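Local coordinates for probable M18 family aminopeptidase 1 (Thermotoga maritima, PDB 2GLF), which probably acts as a zinc-dependent aminopeptidase of the M18 family, removing residues from the N-terminus of peptides, at residues V7-S20 with S431-Y443. Numbering follows the deposited sequence.
Sequences VWHHRKKEEIEAFS and SSKADLFETYVAY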
loop_
_atom_site.group_PDB
_atom_site.type_symbol
_atom_site.label_atom_id
_atom_site.label_comp_id
_atom_site.label_asym_id
_atom_site.label_seq_id
_atom_site.Cartn_x
_atom_site.Cartn_y
_atom_site.Cartn_z
ATOM N N VAL A 7 22.752 -34.722 -31.861
ATOM C CA VAL A 7 23.311 -36.037 -31.618
ATOM C C VAL A 7 22.571 -37.167 -32.338
ATOM O O VAL A 7 23.207 -38.067 -32.882
ATOM C CB VAL A 7 23.368 -36.328 -30.110
ATOM C CG1 VAL A 7 23.843 -37.747 -29.864
ATOM C CG2 VAL A 7 24.312 -35.337 -29.444
ATOM N N TRP A 8 21.240 -37.120 -32.361
ATOM C CA TRP A 8 20.464 -38.173 -33.026
ATOM C C TRP A 8 20.842 -38.367 -34.493
ATOM O O TRP A 8 20.634 -39.446 -35.050
ATOM C CB TRP A 8 18.955 -37.900 -32.926
ATOM C CG TRP A 8 18.421 -37.978 -31.522
ATOM C CD1 TRP A 8 18.127 -36.928 -30.701
ATOM C CD2 TRP A 8 18.177 -39.166 -30.756
ATOM N NE1 TRP A 8 17.720 -37.385 -29.472
ATOM C CE2 TRP A 8 17.740 -38.755 -29.476
ATOM C CE3 TRP A 8 18.288 -40.536 -31.025
ATOM C CZ2 TRP A 8 17.411 -39.667 -28.463
ATOM C CZ3 TRP A 8 17.963 -41.441 -30.022
ATOM C CH2 TRP A 8 17.529 -41.000 -28.754
ATOM N N HIS A 9 21.400 -37.331 -35.113
ATOM C CA HIS A 9 21.802 -37.414 -36.512
ATOM C C HIS A 9 23.275 -37.782 -36.693
ATOM O O HIS A 9 23.785 -37.768 -37.813
ATOM C CB HIS A 9 21.538 -36.085 -37.214
ATOM C CG HIS A 9 20.086 -35.764 -37.379
ATOM N ND1 HIS A 9 19.644 -34.544 -37.841
ATOM C CD2 HIS A 9 18.977 -36.510 -37.163
ATOM C CE1 HIS A 9 18.324 -34.550 -37.902
ATOM N NE2 HIS A 9 17.896 -35.732 -37.496
ATOM N N HIS A 10 23.960 -38.111 -35.601
ATOM C CA HIS A 10 25.371 -38.460 -35.683
ATOM C C HIS A 10 25.806 -39.604 -34.770
ATOM O O HIS A 10 26.997 -39.909 -34.713
ATOM C CB HIS A 10 26.240 -37.245 -35.345
ATOM C CG HIS A 10 25.997 -36.055 -36.215
ATOM N ND1 HIS A 10 26.158 -36.086 -37.583
ATOM C CD2 HIS A 10 25.629 -34.788 -35.908
ATOM C CE1 HIS A 10 25.901 -34.890 -38.081
ATOM N NE2 HIS A 10 25.577 -34.084 -37.086
ATOM N N ARG A 11 24.884 -40.254 -34.067
ATOM C CA ARG A 11 25.335 -41.304 -33.172
ATOM C C ARG A 11 24.827 -42.733 -33.256
ATOM O O ARG A 11 25.457 -43.622 -32.674
ATOM C CB ARG A 11 25.224 -40.837 -31.723
ATOM C CG ARG A 11 26.575 -40.819 -31.018
ATOM C CD ARG A 11 27.514 -39.847 -31.710
ATOM N NE ARG A 11 28.891 -39.983 -31.264
ATOM C CZ ARG A 11 29.874 -39.171 -31.639
ATOM N NH1 ARG A 11 29.622 -38.166 -32.466
ATOM N NH2 ARG A 11 31.109 -39.366 -31.194
ATOM N N LYS A 12 23.710 -42.982 -33.931
ATOM C CA LYS A 12 23.225 -44.364 -34.054
ATOM C C LYS A 12 22.312 -44.857 -32.928
ATOM O O LYS A 12 22.775 -45.230 -31.842
ATOM C CB LYS A 12 24.422 -45.321 -34.208
ATOM C CG LYS A 12 24.103 -46.794 -34.117
ATOM C CD LYS A 12 25.370 -47.638 -34.246
ATOM C CE LYS A 12 26.068 -47.419 -35.587
ATOM N NZ LYS A 12 27.234 -48.329 -35.795
ATOM N N LYS A 13 21.014 -44.878 -33.232
ATOM C CA LYS A 13 19.962 -45.298 -32.316
ATOM C C LYS A 13 20.323 -46.488 -31.432
ATOM O O LYS A 13 20.269 -46.395 -30.207
ATOM C CB LYS A 13 18.691 -45.622 -33.108
ATOM C CG LYS A 13 18.171 -44.456 -33.939
ATOM C CD LYS A 13 16.818 -44.743 -34.604
ATOM C CE LYS A 13 16.933 -45.639 -35.836
ATOM N NZ LYS A 13 17.318 -47.039 -35.515
ATOM N N GLU A 14 20.686 -47.603 -32.053
ATOM C CA GLU A 14 21.033 -48.810 -31.311
ATOM C C GLU A 14 22.008 -48.597 -30.149
ATOM O O GLU A 14 21.822 -49.161 -29.068
ATOM C CB GLU A 14 21.578 -49.887 -32.261
ATOM C CG GLU A 14 22.213 -49.365 -33.543
ATOM C CD GLU A 14 21.190 -49.038 -34.622
ATOM O OE1 GLU A 14 21.587 -48.509 -35.684
ATOM O OE2 GLU A 14 19.992 -49.316 -34.414
ATOM N N GLU A 15 23.043 -47.789 -30.353
ATOM C CA GLU A 15 24.001 -47.558 -29.279
ATOM C C GLU A 15 23.419 -46.683 -28.166
ATOM O O GLU A 15 23.718 -46.887 -26.994
ATOM C CB GLU A 15 25.295 -46.942 -29.830
ATOM C CG GLU A 15 26.090 -47.893 -30.718
ATOM C CD GLU A 15 27.450 -47.350 -31.117
ATOM O OE1 GLU A 15 28.295 -47.133 -30.225
ATOM O OE2 GLU A 15 27.681 -47.139 -32.326
ATOM N N ILE A 16 22.581 -45.720 -28.536
ATOM C CA ILE A 16 21.954 -44.822 -27.568
ATOM C C ILE A 16 20.946 -45.595 -26.724
ATOM O O ILE A 16 20.982 -45.542 -25.499
ATOM C CB ILE A 16 21.243 -43.648 -28.292
ATOM C CG1 ILE A 16 22.292 -42.700 -28.893
ATOM C CG2 ILE A 16 20.319 -42.915 -27.334
ATOM C CD1 ILE A 16 21.736 -41.716 -29.884
ATOM N N GLU A 17 20.048 -46.319 -27.386
ATOM C CA GLU A 17 19.043 -47.117 -26.691
ATOM C C GLU A 17 19.683 -48.072 -25.696
ATOM O O GLU A 17 19.286 -48.135 -24.528
ATOM C CB GLU A 17 18.215 -47.920 -27.694
ATOM C CG GLU A 17 17.002 -47.187 -28.189
ATOM C CD GLU A 17 16.120 -46.745 -27.046
ATOM O OE1 GLU A 17 15.720 -47.615 -26.242
ATOM O OE2 GLU A 17 15.834 -45.532 -26.950
ATOM N N ALA A 18 20.674 -48.822 -26.168
ATOM C CA ALA A 18 21.372 -49.781 -25.322
ATOM C C ALA A 18 21.943 -49.081 -24.098
ATOM O O ALA A 18 21.712 -49.508 -22.971
ATOM C CB ALA A 18 22.488 -50.450 -26.108
ATOM N N PHE A 19 22.666 -47.991 -24.333
ATOM C CA PHE A 19 23.295 -47.234 -23.264
ATOM C C PHE A 19 22.306 -46.607 -22.289
ATOM O O PHE A 19 22.607 -46.471 -21.098
ATOM C CB PHE A 19 24.190 -46.136 -23.838
ATOM C CG PHE A 19 25.100 -45.523 -22.818
ATOM C CD1 PHE A 19 26.194 -46.231 -22.334
ATOM C CD2 PHE A 19 24.829 -44.269 -22.289
ATOM C CE1 PHE A 19 27.003 -45.704 -21.334
ATOM C CE2 PHE A 19 25.628 -43.731 -21.289
ATOM C CZ PHE A 19 26.719 -44.451 -20.808
ATOM N N SER A 20 21.135 -46.212 -22.788
ATOM C CA SER A 20 20.125 -45.602 -21.928
ATOM C C SER A 20 19.492 -46.692 -21.076
ATOM O O SER A 20 19.125 -46.464 -19.919
ATOM C CB SER A 20 19.049 -44.901 -22.761
ATOM O OG SER A 20 18.258 -45.839 -23.472
ATOM N N SER A 431 16.010 -35.744 -19.075
ATOM C CA SER A 431 17.264 -35.606 -19.807
ATOM C C SER A 431 17.091 -36.301 -21.150
ATOM O O SER A 431 16.151 -37.067 -21.337
ATOM C CB SER A 431 18.410 -36.265 -19.043
ATOM O OG SER A 431 18.250 -37.672 -19.009
ATOM N N SER A 432 17.998 -36.033 -22.081
ATOM C CA SER A 432 17.945 -36.641 -23.407
ATOM C C SER A 432 18.790 -37.918 -23.467
ATOM O O SER A 432 19.876 -37.972 -22.892
ATOM C CB SER A 432 18.453 -35.640 -24.446
ATOM O OG SER A 432 18.691 -36.265 -25.691
ATOM N N LYS A 433 18.293 -38.947 -24.147
ATOM C CA LYS A 433 19.050 -40.193 -24.284
ATOM C C LYS A 433 20.300 -39.918 -25.111
ATOM O O LYS A 433 21.368 -40.461 -24.837
ATOM C CB LYS A 433 18.224 -41.274 -24.989
ATOM C CG LYS A 433 17.151 -41.899 -24.141
ATOM C CD LYS A 433 16.357 -42.900 -24.944
ATOM C CE LYS A 433 15.272 -43.532 -24.096
ATOM N NZ LYS A 433 14.496 -44.535 -24.875
ATOM N N ALA A 434 20.153 -39.076 -26.130
ATOM C CA ALA A 434 21.275 -38.720 -26.993
ATOM C C ALA A 434 22.367 -37.990 -26.205
ATOM O O ALA A 434 23.554 -38.254 -26.394
ATOM C CB ALA A 434 20.793 -37.852 -28.160
ATOM N N ASP A 435 21.971 -37.079 -25.320
ATOM C CA ASP A 435 22.956 -36.347 -24.535
ATOM C C ASP A 435 23.620 -37.270 -23.522
ATOM O O ASP A 435 24.835 -37.209 -23.307
ATOM C CB ASP A 435 22.315 -35.149 -23.821
ATOM C CG ASP A 435 21.874 -34.052 -24.789
ATOM O OD1 ASP A 435 22.514 -33.878 -25.847
ATOM O OD2 ASP A 435 20.893 -33.346 -24.480
ATOM N N LEU A 436 22.822 -38.132 -22.905
ATOM C CA LEU A 436 23.338 -39.077 -21.926
ATOM C C LEU A 436 24.553 -39.788 -22.533
ATOM O O LEU A 436 25.637 -39.823 -21.941
ATOM C CB LEU A 436 22.246 -40.092 -21.583
ATOM C CG LEU A 436 22.376 -41.096 -20.432
ATOM C CD1 LEU A 436 22.241 -42.497 -20.994
ATOM C CD2 LEU A 436 23.690 -40.929 -19.688
ATOM N N PHE A 437 24.358 -40.330 -23.732
ATOM C CA PHE A 437 25.394 -41.053 -24.457
ATOM C C PHE A 437 26.564 -40.162 -24.834
ATOM O O PHE A 437 27.721 -40.494 -24.576
ATOM C CB PHE A 437 24.804 -41.653 -25.731
ATOM C CG PHE A 437 25.742 -42.576 -26.469
ATOM C CD1 PHE A 437 26.084 -43.819 -25.936
ATOM C CD2 PHE A 437 26.269 -42.209 -27.705
ATOM C CE1 PHE A 437 26.934 -44.682 -26.618
ATOM C CE2 PHE A 437 27.122 -43.064 -28.395
ATOM C CZ PHE A 437 27.455 -44.306 -27.848
ATOM N N GLU A 438 26.264 -39.028 -25.449
ATOM C CA GLU A 438 27.322 -38.137 -25.878
ATOM C C GLU A 438 28.188 -37.643 -24.730
ATOM O O GLU A 438 29.365 -37.328 -24.922
ATOM C CB GLU A 438 26.742 -36.955 -26.643
ATOM C CG GLU A 438 27.790 -36.224 -27.465
ATOM C CD GLU A 438 28.419 -37.107 -28.528
ATOM O OE1 GLU A 438 29.360 -36.650 -29.206
ATOM O OE2 GLU A 438 27.969 -38.256 -28.692
ATOM N N THR A 439 27.607 -37.561 -23.537
ATOM C CA THR A 439 28.365 -37.117 -22.374
ATOM C C THR A 439 29.422 -38.176 -22.121
ATOM O O THR A 439 30.602 -37.867 -21.939
ATOM C CB THR A 439 27.464 -36.979 -21.143
ATOM O OG1 THR A 439 26.592 -35.857 -21.325
ATOM C CG2 THR A 439 28.301 -36.777 -19.884
ATOM N N TYR A 440 28.977 -39.430 -22.128
ATOM C CA TYR A 440 29.852 -40.587 -21.944
ATOM C C TYR A 440 30.999 -40.557 -22.955
ATOM O O TYR A 440 32.128 -40.911 -22.642
ATOM C CB TYR A 440 29.044 -41.871 -22.141
ATOM C CG TYR A 440 29.883 -43.070 -22.509
ATOM C CD1 TYR A 440 30.734 -43.667 -21.576
ATOM C CD2 TYR A 440 29.835 -43.599 -23.794
ATOM C CE1 TYR A 440 31.517 -44.764 -21.919
ATOM C CE2 TYR A 440 30.610 -44.694 -24.148
ATOM C CZ TYR A 440 31.449 -45.271 -23.209
ATOM O OH TYR A 440 32.230 -46.344 -23.573
ATOM N N VAL A 441 30.687 -40.152 -24.179
ATOM C CA VAL A 441 31.691 -40.068 -25.222
ATOM C C VAL A 441 32.673 -38.951 -24.895
ATOM O O VAL A 441 33.886 -39.147 -24.949
ATOM C CB VAL A 441 31.049 -39.788 -26.585
ATOM C CG1 VAL A 441 32.125 -39.665 -27.648
ATOM C CG2 VAL A 441 30.077 -40.899 -26.934
ATOM N N ALA A 442 32.142 -37.779 -24.549
ATOM C CA ALA A 442 32.972 -36.629 -24.207
ATOM C C ALA A 442 33.909 -36.949 -23.041
ATOM O O ALA A 442 35.114 -36.712 -23.122
ATOM C CB ALA A 442 32.087 -35.436 -23.863
ATOM N N TYR A 443 33.355 -37.499 -21.964
ATOM C CA TYR A 443 34.142 -37.851 -20.782
ATOM C C TYR A 443 35.263 -38.851 -21.056
ATOM O O TYR A 443 36.357 -38.732 -20.508
ATOM C CB TYR A 443 33.234 -38.426 -19.696
ATOM C CG TYR A 443 32.385 -37.402 -18.983
ATOM C CD1 TYR A 443 31.423 -37.801 -18.057
ATOM C CD2 TYR A 443 32.539 -36.034 -19.226
ATOM C CE1 TYR A 443 30.633 -36.868 -17.389
ATOM C CE2 TYR A 443 31.754 -35.094 -18.565
ATOM C CZ TYR A 443 30.802 -35.520 -17.647
ATOM O OH TYR A 443 30.014 -34.608 -16.983
HETATM O O HOH W 1 17.010 -35.088 -28.032
#
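Val7, Trp8 and one side of helix 13-20 wrap the first turns of helix 433-443 in a buried contact joining the N-terminal segment to the C-terminal helix; the helix axes cross at 89°, 9.0 Å apart. Ala434 CB sits over a Trp8 face, 3.5 Å from the centroid of the five-membered ring, a CH-pi contact, while Val7 CG1 touches the same methyl. Trp8 NE1 gives its hydrogen to a water that also bonds Ser432 OG, the N-cap of helix 433-443. A leucine in place of Trp8 would probably take the flat ring face from the Ala434 methyl and leave this water without its indole donor. Farther along, Phe437 turns its edge to the face of Phe19, and Tyr440 forms an offset stack with Phe19, centroids 4.9 Å apart. With CG anti to the backbone N (chi1 -167°), the Phe19 ring also reaches Leu436 CD1. Extended Lys433 ends at Glu17, NZ to OE2 2.7 Å, a salt bridge; the same ammonium also pairs with Glu235. Glu438 lies over the guanidinium face of Arg11, pairing by charge alone; Arg11 NH1 hydrogen-bonds Gly384 O, and Glu438 OE1 accepts from Ile386 N. Away from the manganese sites, this is near-perpendicular helix-helix packing around an aromatic cluster.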